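Local coordinates for ABC transporter sugar binding protein (Xanthomonas axonopodis pv. citri, PDB 3UOR) that probably binds maltose or a related sugar in the periplasm and delivers it to an ABC transporter for uptake, at residues 34-39 against 86-91; 113-118 against 320-325; 138-143 against 303-308. One frame throughout, in Å; residues are numbered along the deposited sequence.

Contact 1: residues 34-39 against 86-91; sequences FWAMGK and VCQLGN
Phe-34 and Val-86 lie side by side on neighbouring parallel strands, 4.6 Å apart from CA to CA, with both side chains on the same face of the sheet. With CG anti to the backbone N and beside the carbonyl carbon (chi1 177°), the Phe-34 ring lies alongside Val-86, CD1 3.8 Å from Val-86 CG1, and turns its edge, in plane, to the backbone N of Gln-88. Helix 314-324 covers this face through Leu-320, Leu-324 and Ile-321. Within these segments both backbone bonds of the ladder come from Trp-35: its N donates to Val-86 O (3.0 Å), and its O receives Gln-88 N (2.9 Å, nearly straight), one residue of strand 34-36 thus bonding to the residues flanking Cys-87. This is the parallel pairing expected where beta-alpha-beta units build an alpha/beta lobe of a periplasmic binding protein; helix 67-79 lies over the opposite face, where Trp-35 CB meets Cys-87 SG and the indole leads away to Lys-73, a cation-pi partner. Beyond Trp-35 the extended Gln-88 side chain takes over the link, OE1 coming to 3.4 Å from Ala-36 CB. Gln-88 OE1 also accepts from Met-37 N at 2.8 Å, the donor standing 39° above the amide plane. A water held by Met-37 O and Gln-88 NE2 makes a second link between these two residues, and NE2 also bonds Ser-303 OG, which helps fix the amide's rotation. The Met-37 chain, bent at chi2 (81°), folds back so that CE lies 3.4 Å from Gln-88 O.

Contact 2: residues 113-118 against 320-325; sequences SKIVDP and LIEYLS
Ser-113 OG is gripped from two sides: it donates to Glu-322 OE2 at 2.6 Å and accepts from the backbone N of Val-116 at 3.0 Å, the latter bond nearly straight at 171°. The second bond closes an ST motif, in which the serine ties down the turn of its own loop while its proton goes to the helix. Glu-322 OE2 is met on its anti side, 25° out of the carboxylate plane. A water bound by Lys-114 N adds a weak bond to OE2, and Trp-318 NE1, one turn earlier in the helix, adds another; these donors would probably stabilise the charged form of the acid. The Glu-322 chain gets to the loop fully stretched, CG opposite the backbone N (chi1 -165°) and the rest extended beyond it. Ile-115 lies across this chain at about a right angle: its CB is 3.7 Å from Glu-322 CG, and its CD1 packs on the carboxylate at 3.6 Å from OE1. Farther along, Val-116 CG2 touches Ser-325 CB at 3.8 Å. Ser-325 OG itself turns back on its helix, donating to Ile-321 O at 2.7 Å. Arg-343 NH1 binds both Ile-115 O and Ser-325 O, joining the loop to the helix end a second time. The whole is loop-to-helix packing, an ST-motif turn docked on the C-terminal part of helix 314-324, which lies against the sheet of an alpha/beta lobe.

Contact 3: residues 138-143 against 303-308; sequences VPWYVD and SSLVIF
Strands 138-143 and 303-307 pair antiparallel, their axes 147° apart in direction and 4.2 Å at closest approach, with Val-138 opposite Leu-305 before the register slips by one residue at a classic beta bulge. Val-138 N bonds Leu-305 O at 3.0 Å, and Leu-305 N bonds Val-138 O at 2.8 Å. At the bulge Ser-303 O accepts from Trp-140 N at 2.9 Å and, weakly, from Tyr-141 N at 3.4 Å; Ser-303 N returns a bond to Tyr-141 O. The Trp-140 indole stands over Leu-305, whose CD1 makes a CH-pi contact 3.9 Å from the centroid of the five-membered ring, 21° off the normal. The opposite face of the indole carries Tyr-141 CD2, so the ring is held between neighbours from both strands; Phe-333 also stacks on it. The phenol ring of Tyr-141 leans over Ser-303, with CE2 3.7 Å from the serine CB. Ser-303 OG is taken by Gln-88, and Ser-304 OG bonds Asn-129 OD1. The bulge thus brings two N-H donors, one of them only weakly bonded, to one carbonyl and sets consecutive aromatic side chains beside each other, while the serine hydroxyls buried in the strand find polar partners beyond this strand pair.

All three contacts are largely buried and belong to the same lobe. Contacts 1 and 3 join within one sheet, their centres about 8 Å apart, because strands 86-90 and 303-307 are antiparallel neighbours: Cys-87 O probably bonds Val-306 N, and Leu-89 O Ser-304 N. The parallel pairing of contact 1 thus passes into the bulged antiparallel pairing of contact 3. Contact 2 lies farther out, its centre about 21 Å from the centre of the chain, against about 15 Å for contact 1 and 12 Å for contact 3, and replaces backbone ladders with a carboxylate-hydroxyl bond, one water bridge, weak on its carboxylate side, and a partly exposed isoleucine. Helix 314-324 ties it to both others: Ile-321 packs on Val-86, Leu-305 and Ile-307.

Contact 1: residues 34-39 against 86-91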
ATOM      1  N   PHE A  34      20.185   7.114 -10.145  1.00 56.80           N
ATOM      2  CA  PHE A  34      19.083   6.425  -9.486  1.00 49.07           C
ATOM      3  C   PHE A  34      18.422   7.383  -8.491  1.00 46.87           C
ATOM      4  O   PHE A  34      19.039   7.786  -7.506  1.00 49.49           O
ATOM      5  CB  PHE A  34      19.653   5.197  -8.761  1.00 41.45           C
ATOM      6  CG  PHE A  34      18.649   4.420  -7.965  1.00 48.49           C
ATOM      7  CD1 PHE A  34      17.290   4.554  -8.194  1.00 45.17           C
ATOM      8  CD2 PHE A  34      19.073   3.535  -6.995  1.00 46.41           C
ATOM      9  CE1 PHE A  34      16.367   3.827  -7.453  1.00 47.95           C
ATOM     10  CE2 PHE A  34      18.165   2.804  -6.255  1.00 44.62           C
ATOM     11  CZ  PHE A  34      16.803   2.948  -6.486  1.00 48.75           C
ATOM     12  N   TRP A  35      17.180   7.765  -8.761  1.00 43.13           N
ATOM     13  CA  TRP A  35      16.429   8.619  -7.842  1.00 39.76           C
ATOM     14  C   TRP A  35      15.520   7.782  -6.951  1.00 42.69           C
ATOM     15  O   TRP A  35      14.792   6.924  -7.438  1.00 40.55           O
ATOM     16  CB  TRP A  35      15.563   9.608  -8.604  1.00 42.40           C
ATOM     17  CG  TRP A  35      16.304  10.649  -9.336  1.00 51.35           C
ATOM     18  CD1 TRP A  35      17.658  10.762  -9.476  1.00 58.01           C
ATOM     19  CD2 TRP A  35      15.731  11.750 -10.050  1.00 57.57           C
ATOM     20  NE1 TRP A  35      17.962  11.870 -10.237  1.00 57.15           N
ATOM     21  CE2 TRP A  35      16.793  12.491 -10.598  1.00 59.83           C
ATOM     22  CE3 TRP A  35      14.417  12.177 -10.280  1.00 55.79           C
ATOM     23  CZ2 TRP A  35      16.582  13.637 -11.362  1.00 65.86           C
ATOM     24  CZ3 TRP A  35      14.209  13.310 -11.027  1.00 58.80           C
ATOM     25  CH2 TRP A  35      15.286  14.028 -11.565  1.00 63.12           C
ATOM     26  N   ALA A  36      15.561   8.039  -5.647  1.00 44.31           N
ATOM     27  CA  ALA A  36      14.732   7.324  -4.692  1.00 41.51           C
ATOM     28  C   ALA A  36      14.269   8.336  -3.649  1.00 50.26           C
ATOM     29  O   ALA A  36      14.792   9.447  -3.606  1.00 51.21           O
ATOM     30  CB  ALA A  36      15.525   6.214  -4.057  1.00 40.44           C
ATOM     31  N   MET A  37      13.293   7.971  -2.820  1.00 44.63           N
ATOM     32  CA  MET A  37      12.653   8.944  -1.926  1.00 45.09           C
ATOM     33  C   MET A  37      12.776   8.636  -0.438  1.00 50.00           C
ATOM     34  O   MET A  37      12.413   7.547   0.008  1.00 43.18           O
ATOM     35  CB  MET A  37      11.168   9.070  -2.245  1.00 47.65           C
ATOM     36  CG  MET A  37      10.855   9.759  -3.555  1.00 57.61           C
ATOM     37  SD  MET A  37      11.025   8.621  -4.925  1.00 68.20           S
ATOM     38  CE  MET A  37      10.236   9.531  -6.252  1.00 99.38           C
ATOM     39  N   GLY A  38      13.260   9.606   0.330  1.00 56.83           N
ATOM     40  CA  GLY A  38      13.259   9.504   1.780  1.00 57.62           C
ATOM     41  C   GLY A  38      14.074   8.360   2.362  1.00 59.09           C
ATOM     42  O   GLY A  38      15.156   8.034   1.867  1.00 53.76           O
ATOM     43  N   LYS A  39      13.552   7.748   3.423  1.00 53.79           N
ATOM     44  CA  LYS A  39      14.275   6.695   4.127  1.00 57.72           C
ATOM     45  C   LYS A  39      14.699   5.586   3.171  1.00 53.78           C
ATOM     46  O   LYS A  39      15.747   4.962   3.348  1.00 55.24           O
ATOM     47  CB  LYS A  39      13.432   6.125   5.270  1.00 53.43           C
ATOM     48  N   VAL A  86      17.471   5.088 -13.482  1.00 44.76           N
ATOM     49  CA  VAL A  86      16.607   4.256 -12.670  1.00 46.86           C
ATOM     50  C   VAL A  86      15.867   5.123 -11.652  1.00 45.88           C
ATOM     51  O   VAL A  86      16.399   6.119 -11.150  1.00 39.02           O
ATOM     52  CB  VAL A  86      17.407   3.145 -11.989  1.00 47.13           C
ATOM     53  CG1 VAL A  86      16.500   2.294 -11.095  1.00 42.57           C
ATOM     54  CG2 VAL A  86      18.082   2.293 -13.049  1.00 46.33           C
ATOM     55  N   CYS A  87      14.625   4.761 -11.369  1.00 49.51           N
ATOM     56  CA  CYS A  87      13.817   5.577 -10.481  1.00 43.18           C
ATOM     57  C   CYS A  87      12.831   4.741  -9.679  1.00 39.01           C
ATOM     58  O   CYS A  87      12.174   3.836 -10.209  1.00 36.40           O
ATOM     59  CB  CYS A  87      13.065   6.639 -11.286  1.00 46.71           C
ATOM     60  SG  CYS A  87      12.236   7.888 -10.278  1.00 46.12           S
ATOM     61  N   GLN A  88      12.731   5.064  -8.396  1.00 38.74           N
ATOM     62  CA  GLN A  88      11.692   4.521  -7.535  1.00 37.46           C
ATOM     63  C   GLN A  88      10.389   5.266  -7.835  1.00 43.23           C
ATOM     64  O   GLN A  88      10.353   6.500  -7.804  1.00 40.22           O
ATOM     65  CB  GLN A  88      12.070   4.745  -6.070  1.00 39.42           C
ATOM     66  CG  GLN A  88      10.956   4.418  -5.107  1.00 30.50           C
ATOM     67  CD  GLN A  88      11.234   4.870  -3.694  1.00 38.23           C
ATOM     68  OE1 GLN A  88      12.293   5.421  -3.398  1.00 42.06           O
ATOM     69  NE2 GLN A  88      10.270   4.637  -2.800  1.00 36.17           N
ATOM     70  N   LEU A  89       9.326   4.528  -8.136  1.00 35.47           N
ATOM     71  CA  LEU A  89       8.031   5.142  -8.442  1.00 38.98           C
ATOM     72  C   LEU A  89       6.950   4.517  -7.582  1.00 34.41           C
ATOM     73  O   LEU A  89       6.747   3.297  -7.615  1.00 32.40           O
ATOM     74  CB  LEU A  89       7.667   4.937  -9.917  1.00 37.84           C
ATOM     75  CG  LEU A  89       7.301   6.151 -10.763  1.00 46.96           C
ATOM     76  CD1 LEU A  89       8.340   7.239 -10.625  1.00 56.83           C
ATOM     77  CD2 LEU A  89       7.155   5.749 -12.205  1.00 40.82           C
ATOM     78  N   GLY A  90       6.258   5.337  -6.801  1.00 33.80           N
ATOM     79  CA  GLY A  90       5.057   4.864  -6.125  1.00 30.56           C
ATOM     80  C   GLY A  90       4.192   4.175  -7.160  1.00 38.65           C
ATOM     81  O   GLY A  90       4.023   4.668  -8.285  1.00 39.23           O
ATOM     82  N   ASN A  91       3.645   3.022  -6.826  1.00 36.03           N
ATOM     83  CA  ASN A  91       3.034   2.258  -7.901  1.00 42.11           C
ATOM     84  C   ASN A  91       1.702   2.800  -8.444  1.00 38.26           C
ATOM     85  O   ASN A  91       1.205   2.299  -9.440  1.00 41.24           O
ATOM     86  CB  ASN A  91       3.029   0.750  -7.610  1.00 46.68           C
ATOM     87  CG  ASN A  91       2.281   0.415  -6.377  1.00 54.04           C
ATOM     88  OD1 ASN A  91       1.482   1.222  -5.914  1.00 63.26           O
ATOM     89  ND2 ASN A  91       2.528  -0.777  -5.817  1.00 43.54           N
TER
HETATM   90  O   HOH W   1      10.087   6.057  -0.182  1.00 58.09           O

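Contact 2: residues 113-118 against 320-325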
ATOM      1  N   SER A 113      15.814 -12.555 -17.623  1.00 43.64           N
ATOM      2  CA  SER A 113      16.414 -12.530 -16.295  1.00 43.63           C
ATOM      3  C   SER A 113      16.076 -13.786 -15.524  1.00 41.89           C
ATOM      4  O   SER A 113      14.898 -14.130 -15.358  1.00 55.21           O
ATOM      5  CB  SER A 113      15.949 -11.309 -15.497  1.00 46.51           C
ATOM      6  OG  SER A 113      16.348 -11.430 -14.139  1.00 34.22           O
ATOM      7  N   LYS A 114      17.114 -14.464 -15.057  1.00 45.32           N
ATOM      8  CA  LYS A 114      16.950 -15.612 -14.178  1.00 56.07           C
ATOM      9  C   LYS A 114      16.390 -15.139 -12.841  1.00 50.78           C
ATOM     10  O   LYS A 114      15.463 -15.740 -12.292  1.00 45.11           O
ATOM     11  CB  LYS A 114      18.299 -16.295 -13.949  1.00 66.83           C
ATOM     12  CG  LYS A 114      18.226 -17.555 -13.091  1.00 83.40           C
ATOM     13  CD  LYS A 114      17.587 -18.717 -13.855  1.00 97.50           C
ATOM     14  CE  LYS A 114      17.571 -20.006 -13.026  1.00101.29           C
ATOM     15  NZ  LYS A 114      18.921 -20.395 -12.522  1.00100.40           N
ATOM     16  N   ILE A 115      16.953 -14.046 -12.335  1.00 44.41           N
ATOM     17  CA  ILE A 115      16.644 -13.574 -10.994  1.00 40.49           C
ATOM     18  C   ILE A 115      15.182 -13.118 -10.857  1.00 41.34           C
ATOM     19  O   ILE A 115      14.499 -13.485  -9.923  1.00 41.29           O
ATOM     20  CB  ILE A 115      17.608 -12.457 -10.557  1.00 40.91           C
ATOM     21  CG1 ILE A 115      18.949 -13.068 -10.119  1.00 41.70           C
ATOM     22  CG2 ILE A 115      17.011 -11.647  -9.403  1.00 41.03           C
ATOM     23  CD1 ILE A 115      20.121 -12.126 -10.344  1.00 38.06           C
ATOM     24  N   VAL A 116      14.700 -12.367 -11.828  1.00 35.43           N
ATOM     25  CA  VAL A 116      13.349 -11.851 -11.793  1.00 33.64           C
ATOM     26  C   VAL A 116      12.365 -12.760 -12.497  1.00 38.56           C
ATOM     27  O   VAL A 116      12.190 -12.700 -13.711  1.00 38.21           O
ATOM     28  CB  VAL A 116      13.290 -10.472 -12.427  1.00 36.87           C
ATOM     29  CG1 VAL A 116      11.866  -9.892 -12.312  1.00 35.70           C
ATOM     30  CG2 VAL A 116      14.312  -9.569 -11.761  1.00 37.22           C
ATOM     31  N   ASP A 117      11.683 -13.571 -11.708  1.00 42.34           N
ATOM     32  CA  ASP A 117      10.723 -14.527 -12.214  1.00 37.78           C
ATOM     33  C   ASP A 117       9.317 -14.079 -11.792  1.00 41.16           C
ATOM     34  O   ASP A 117       8.996 -14.098 -10.615  1.00 36.87           O
ATOM     35  CB  ASP A 117      11.070 -15.886 -11.603  1.00 33.02           C
ATOM     36  CG  ASP A 117      10.006 -16.924 -11.829  1.00 44.93           C
ATOM     37  OD1 ASP A 117       9.078 -16.680 -12.635  1.00 47.70           O
ATOM     38  OD2 ASP A 117      10.103 -17.996 -11.185  1.00 56.05           O
ATOM     39  N   PRO A 118       8.470 -13.690 -12.762  1.00 46.02           N
ATOM     40  CA  PRO A 118       7.168 -13.112 -12.419  1.00 40.57           C
ATOM     41  C   PRO A 118       6.316 -14.058 -11.601  1.00 45.43           C
ATOM     42  O   PRO A 118       5.537 -13.599 -10.770  1.00 35.66           O
ATOM     43  CB  PRO A 118       6.520 -12.877 -13.779  1.00 37.05           C
ATOM     44  CG  PRO A 118       7.685 -12.755 -14.730  1.00 47.35           C
ATOM     45  CD  PRO A 118       8.677 -13.758 -14.220  1.00 41.58           C
ATOM     46  N   LEU A 320      21.113  -3.134 -12.004  1.00 43.03           N
ATOM     47  CA  LEU A 320      20.856  -2.569 -10.692  1.00 42.99           C
ATOM     48  C   LEU A 320      19.486  -3.019 -10.170  1.00 44.10           C
ATOM     49  O   LEU A 320      19.333  -3.345  -8.990  1.00 43.93           O
ATOM     50  CB  LEU A 320      20.944  -1.045 -10.730  1.00 35.36           C
ATOM     51  CG  LEU A 320      20.377  -0.355  -9.502  1.00 35.62           C
ATOM     52  CD1 LEU A 320      21.110  -0.784  -8.255  1.00 48.63           C
ATOM     53  CD2 LEU A 320      20.443   1.147  -9.674  1.00 44.93           C
ATOM     54  N   ILE A 321      18.494  -3.063 -11.050  1.00 39.78           N
ATOM     55  CA  ILE A 321      17.139  -3.394 -10.619  1.00 34.70           C
ATOM     56  C   ILE A 321      17.057  -4.863 -10.256  1.00 38.70           C
ATOM     57  O   ILE A 321      16.393  -5.257  -9.287  1.00 37.64           O
ATOM     58  CB  ILE A 321      16.095  -3.076 -11.695  1.00 39.55           C
ATOM     59  CG1 ILE A 321      15.888  -1.564 -11.810  1.00 38.86           C
ATOM     60  CG2 ILE A 321      14.770  -3.709 -11.339  1.00 38.28           C
ATOM     61  CD1 ILE A 321      14.843  -1.190 -12.825  1.00 39.89           C
ATOM     62  N   GLU A 322      17.766  -5.663 -11.037  1.00 39.44           N
ATOM     63  CA  GLU A 322      17.839  -7.091 -10.830  1.00 41.81           C
ATOM     64  C   GLU A 322      18.487  -7.377  -9.491  1.00 40.66           C
ATOM     65  O   GLU A 322      18.007  -8.225  -8.747  1.00 42.74           O
ATOM     66  CB  GLU A 322      18.654  -7.730 -11.948  1.00 43.81           C
ATOM     67  CG  GLU A 322      18.485  -9.222 -12.029  1.00 50.48           C
ATOM     68  CD  GLU A 322      19.297  -9.825 -13.160  1.00 52.76           C
ATOM     69  OE1 GLU A 322      20.539  -9.834 -13.055  1.00 58.86           O
ATOM     70  OE2 GLU A 322      18.694 -10.291 -14.142  1.00 42.04           O
ATOM     71  N   TYR A 323      19.569  -6.662  -9.187  1.00 36.62           N
ATOM     72  CA  TYR A 323      20.255  -6.795  -7.899  1.00 36.59           C
ATOM     73  C   TYR A 323      19.277  -6.529  -6.754  1.00 48.03           C
ATOM     74  O   TYR A 323      19.210  -7.295  -5.790  1.00 45.31           O
ATOM     75  CB  TYR A 323      21.442  -5.829  -7.818  1.00 38.97           C
ATOM     76  CG  TYR A 323      22.105  -5.758  -6.455  1.00 46.00           C
ATOM     77  CD1 TYR A 323      23.083  -6.671  -6.081  1.00 46.81           C
ATOM     78  CD2 TYR A 323      21.756  -4.767  -5.550  1.00 48.12           C
ATOM     79  CE1 TYR A 323      23.686  -6.598  -4.831  1.00 47.64           C
ATOM     80  CE2 TYR A 323      22.343  -4.688  -4.300  1.00 50.71           C
ATOM     81  CZ  TYR A 323      23.303  -5.601  -3.943  1.00 55.54           C
ATOM     82  OH  TYR A 323      23.874  -5.505  -2.693  1.00 55.28           O
ATOM     83  N   LEU A 324      18.505  -5.451  -6.877  1.00 43.24           N
ATOM     84  CA  LEU A 324      17.545  -5.083  -5.845  1.00 42.83           C
ATOM     85  C   LEU A 324      16.372  -6.049  -5.830  1.00 39.23           C
ATOM     86  O   LEU A 324      15.556  -6.015  -4.916  1.00 39.62           O
ATOM     87  CB  LEU A 324      17.055  -3.653  -6.042  1.00 38.32           C
ATOM     88  CG  LEU A 324      18.122  -2.596  -5.778  1.00 42.35           C
ATOM     89  CD1 LEU A 324      17.573  -1.211  -6.078  1.00 39.99           C
ATOM     90  CD2 LEU A 324      18.608  -2.695  -4.338  1.00 34.01           C
ATOM     91  N   SER A 325      16.305  -6.916  -6.844  1.00 36.26           N
ATOM     92  CA  SER A 325      15.291  -7.974  -6.887  1.00 29.23           C
ATOM     93  C   SER A 325      15.773  -9.323  -6.331  1.00 38.15           C
ATOM     94  O   SER A 325      14.998 -10.281  -6.283  1.00 38.44           O
ATOM     95  CB  SER A 325      14.783  -8.178  -8.308  1.00 23.54           C
ATOM     96  OG  SER A 325      14.333  -6.966  -8.864  1.00 30.53           O
TER
HETATM   97  O   HOH W   2      19.504 -13.552 -14.775  1.00 79.21           O

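Contact 3: residues 138-143 against 303-308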
ATOM      1  N   VAL A 138       9.169  -3.030 -12.139  1.00 30.81           N
ATOM      2  CA  VAL A 138       9.299  -4.242 -11.334  1.00 31.51           C
ATOM      3  C   VAL A 138       9.001  -3.851  -9.894  1.00 33.35           C
ATOM      4  O   VAL A 138       9.528  -2.849  -9.409  1.00 34.62           O
ATOM      5  CB  VAL A 138      10.733  -4.847 -11.443  1.00 33.89           C
ATOM      6  CG1 VAL A 138      10.882  -6.055 -10.524  1.00 30.25           C
ATOM      7  CG2 VAL A 138      11.043  -5.224 -12.882  1.00 28.94           C
ATOM      8  N   PRO A 139       8.127  -4.615  -9.214  1.00 31.58           N
ATOM      9  CA  PRO A 139       7.790  -4.236  -7.842  1.00 27.22           C
ATOM     10  C   PRO A 139       9.047  -4.219  -7.000  1.00 33.25           C
ATOM     11  O   PRO A 139       9.830  -5.158  -7.091  1.00 29.91           O
ATOM     12  CB  PRO A 139       6.868  -5.375  -7.376  1.00 31.16           C
ATOM     13  CG  PRO A 139       6.310  -5.955  -8.632  1.00 29.99           C
ATOM     14  CD  PRO A 139       7.417  -5.831  -9.650  1.00 30.21           C
ATOM     15  N   TRP A 140       9.236  -3.194  -6.182  1.00 28.74           N
ATOM     16  CA  TRP A 140      10.406  -3.150  -5.312  1.00 27.85           C
ATOM     17  C   TRP A 140      10.052  -3.574  -3.882  1.00 35.84           C
ATOM     18  O   TRP A 140      10.652  -4.493  -3.332  1.00 34.43           O
ATOM     19  CB  TRP A 140      11.001  -1.746  -5.332  1.00 31.41           C
ATOM     20  CG  TRP A 140      12.253  -1.587  -4.557  1.00 30.90           C
ATOM     21  CD1 TRP A 140      13.070  -2.572  -4.101  1.00 37.18           C
ATOM     22  CD2 TRP A 140      12.849  -0.346  -4.153  1.00 28.90           C
ATOM     23  NE1 TRP A 140      14.136  -2.023  -3.410  1.00 33.21           N
ATOM     24  CE2 TRP A 140      14.020  -0.657  -3.434  1.00 30.56           C
ATOM     25  CE3 TRP A 140      12.488   0.999  -4.311  1.00 31.26           C
ATOM     26  CZ2 TRP A 140      14.841   0.322  -2.887  1.00 32.95           C
ATOM     27  CZ3 TRP A 140      13.301   1.971  -3.771  1.00 37.09           C
ATOM     28  CH2 TRP A 140      14.470   1.627  -3.068  1.00 37.91           C
ATOM     29  N   TYR A 141       9.081  -2.912  -3.265  1.00 31.25           N
ATOM     30  CA  TYR A 141       8.622  -3.352  -1.949  1.00 24.17           C
ATOM     31  C   TYR A 141       7.136  -3.023  -1.844  1.00 31.95           C
ATOM     32  O   TYR A 141       6.614  -2.247  -2.635  1.00 31.33           O
ATOM     33  CB  TYR A 141       9.397  -2.666  -0.824  1.00 28.11           C
ATOM     34  CG  TYR A 141       9.193  -1.170  -0.760  1.00 34.43           C
ATOM     35  CD1 TYR A 141       8.113  -0.620  -0.079  1.00 38.82           C
ATOM     36  CD2 TYR A 141      10.076  -0.313  -1.390  1.00 38.81           C
ATOM     37  CE1 TYR A 141       7.925   0.748  -0.030  1.00 37.83           C
ATOM     38  CE2 TYR A 141       9.910   1.037  -1.343  1.00 47.74           C
ATOM     39  CZ  TYR A 141       8.835   1.569  -0.670  1.00 47.21           C
ATOM     40  OH  TYR A 141       8.698   2.932  -0.647  1.00 52.73           O
ATOM     41  N   VAL A 142       6.464  -3.611  -0.868  1.00 29.42           N
ATOM     42  CA  VAL A 142       5.009  -3.562  -0.813  1.00 27.73           C
ATOM     43  C   VAL A 142       4.565  -2.911   0.494  1.00 33.90           C
ATOM     44  O   VAL A 142       5.108  -3.193   1.568  1.00 33.90           O
ATOM     45  CB  VAL A 142       4.392  -4.967  -0.880  1.00 28.72           C
ATOM     46  CG1 VAL A 142       2.872  -4.903  -1.006  1.00 24.45           C
ATOM     47  CG2 VAL A 142       4.966  -5.731  -2.046  1.00 28.40           C
ATOM     48  N   ASP A 143       3.595  -2.016   0.380  1.00 32.70           N
ATOM     49  CA  ASP A 143       2.939  -1.447   1.543  1.00 27.36           C
ATOM     50  C   ASP A 143       1.516  -1.975   1.526  1.00 27.76           C
ATOM     51  O   ASP A 143       0.797  -1.793   0.550  1.00 30.30           O
ATOM     52  CB  ASP A 143       2.958   0.075   1.439  1.00 34.78           C
ATOM     53  CG  ASP A 143       2.084   0.751   2.486  1.00 43.13           C
ATOM     54  OD1 ASP A 143       1.525   0.061   3.369  1.00 44.49           O
ATOM     55  OD2 ASP A 143       1.959   1.986   2.419  1.00 42.31           O
ATOM     56  N   SER A 303       6.197   0.664  -3.788  1.00 26.00           N
ATOM     57  CA  SER A 303       6.915   1.286  -4.893  1.00 30.78           C
ATOM     58  C   SER A 303       7.423   0.251  -5.880  1.00 34.11           C
ATOM     59  O   SER A 303       7.602  -0.914  -5.528  1.00 28.71           O
ATOM     60  CB  SER A 303       8.109   2.087  -4.373  1.00 36.17           C
ATOM     61  OG  SER A 303       7.677   3.207  -3.631  1.00 44.52           O
ATOM     62  N   SER A 304       7.654   0.698  -7.110  1.00 27.45           N
ATOM     63  CA  SER A 304       8.239  -0.110  -8.169  1.00 31.06           C
ATOM     64  C   SER A 304       9.526   0.555  -8.584  1.00 35.70           C
ATOM     65  O   SER A 304       9.757   1.702  -8.242  1.00 34.82           O
ATOM     66  CB  SER A 304       7.327  -0.133  -9.393  1.00 31.49           C
ATOM     67  OG  SER A 304       6.070  -0.714  -9.085  1.00 41.49           O
ATOM     68  N   LEU A 305      10.364  -0.168  -9.320  1.00 35.20           N
ATOM     69  CA  LEU A 305      11.528   0.421  -9.944  1.00 32.63           C
ATOM     70  C   LEU A 305      11.270   0.453 -11.437  1.00 34.86           C
ATOM     71  O   LEU A 305      10.779  -0.523 -11.995  1.00 35.20           O
ATOM     72  CB  LEU A 305      12.776  -0.421  -9.657  1.00 25.30           C
ATOM     73  CG  LEU A 305      13.242  -0.296  -8.202  1.00 36.35           C
ATOM     74  CD1 LEU A 305      14.027  -1.521  -7.795  1.00 27.49           C
ATOM     75  CD2 LEU A 305      14.060   0.979  -7.985  1.00 37.06           C
ATOM     76  N   VAL A 306      11.613   1.564 -12.078  1.00 32.38           N
ATOM     77  CA  VAL A 306      11.455   1.712 -13.524  1.00 30.91           C
ATOM     78  C   VAL A 306      12.743   2.211 -14.163  1.00 39.02           C
ATOM     79  O   VAL A 306      13.608   2.785 -13.495  1.00 45.35           O
ATOM     80  CB  VAL A 306      10.366   2.755 -13.872  1.00 39.16           C
ATOM     81  CG1 VAL A 306       9.049   2.376 -13.244  1.00 32.00           C
ATOM     82  CG2 VAL A 306      10.798   4.129 -13.390  1.00 38.74           C
ATOM     83  N   ILE A 307      12.862   1.976 -15.460  1.00 35.69           N
ATOM     84  CA  ILE A 307      13.940   2.539 -16.254  1.00 41.00           C
ATOM     85  C   ILE A 307      13.275   3.561 -17.178  1.00 50.02           C
ATOM     86  O   ILE A 307      12.318   3.237 -17.894  1.00 49.20           O
ATOM     87  CB  ILE A 307      14.646   1.446 -17.084  1.00 41.82           C
ATOM     88  CG1 ILE A 307      15.230   0.359 -16.173  1.00 38.43           C
ATOM     89  CG2 ILE A 307      15.734   2.046 -17.967  1.00 42.66           C
ATOM     90  CD1 ILE A 307      15.981  -0.737 -16.932  1.00 35.84           C
ATOM     91  N   PHE A 308      13.727   4.807 -17.135  1.00 46.92           N
ATOM     92  CA  PHE A 308      13.182   5.790 -18.068  1.00 49.00           C
ATOM     93  C   PHE A 308      13.735   5.529 -19.466  1.00 52.81           C
ATOM     94  O   PHE A 308      14.917   5.211 -19.626  1.00 60.64           O
ATOM     95  CB  PHE A 308      13.486   7.206 -17.611  1.00 48.82           C
ATOM     96  CG  PHE A 308      12.701   7.622 -16.405  1.00 40.24           C
ATOM     97  CD1 PHE A 308      13.330   7.846 -15.194  1.00 47.19           C
ATOM     98  CD2 PHE A 308      11.333   7.751 -16.477  1.00 39.88           C
ATOM     99  CE1 PHE A 308      12.610   8.218 -14.075  1.00 39.46           C
ATOM    100  CE2 PHE A 308      10.591   8.121 -15.361  1.00 37.54           C
ATOM    101  CZ  PHE A 308      11.234   8.355 -14.158  1.00 39.59           C
TER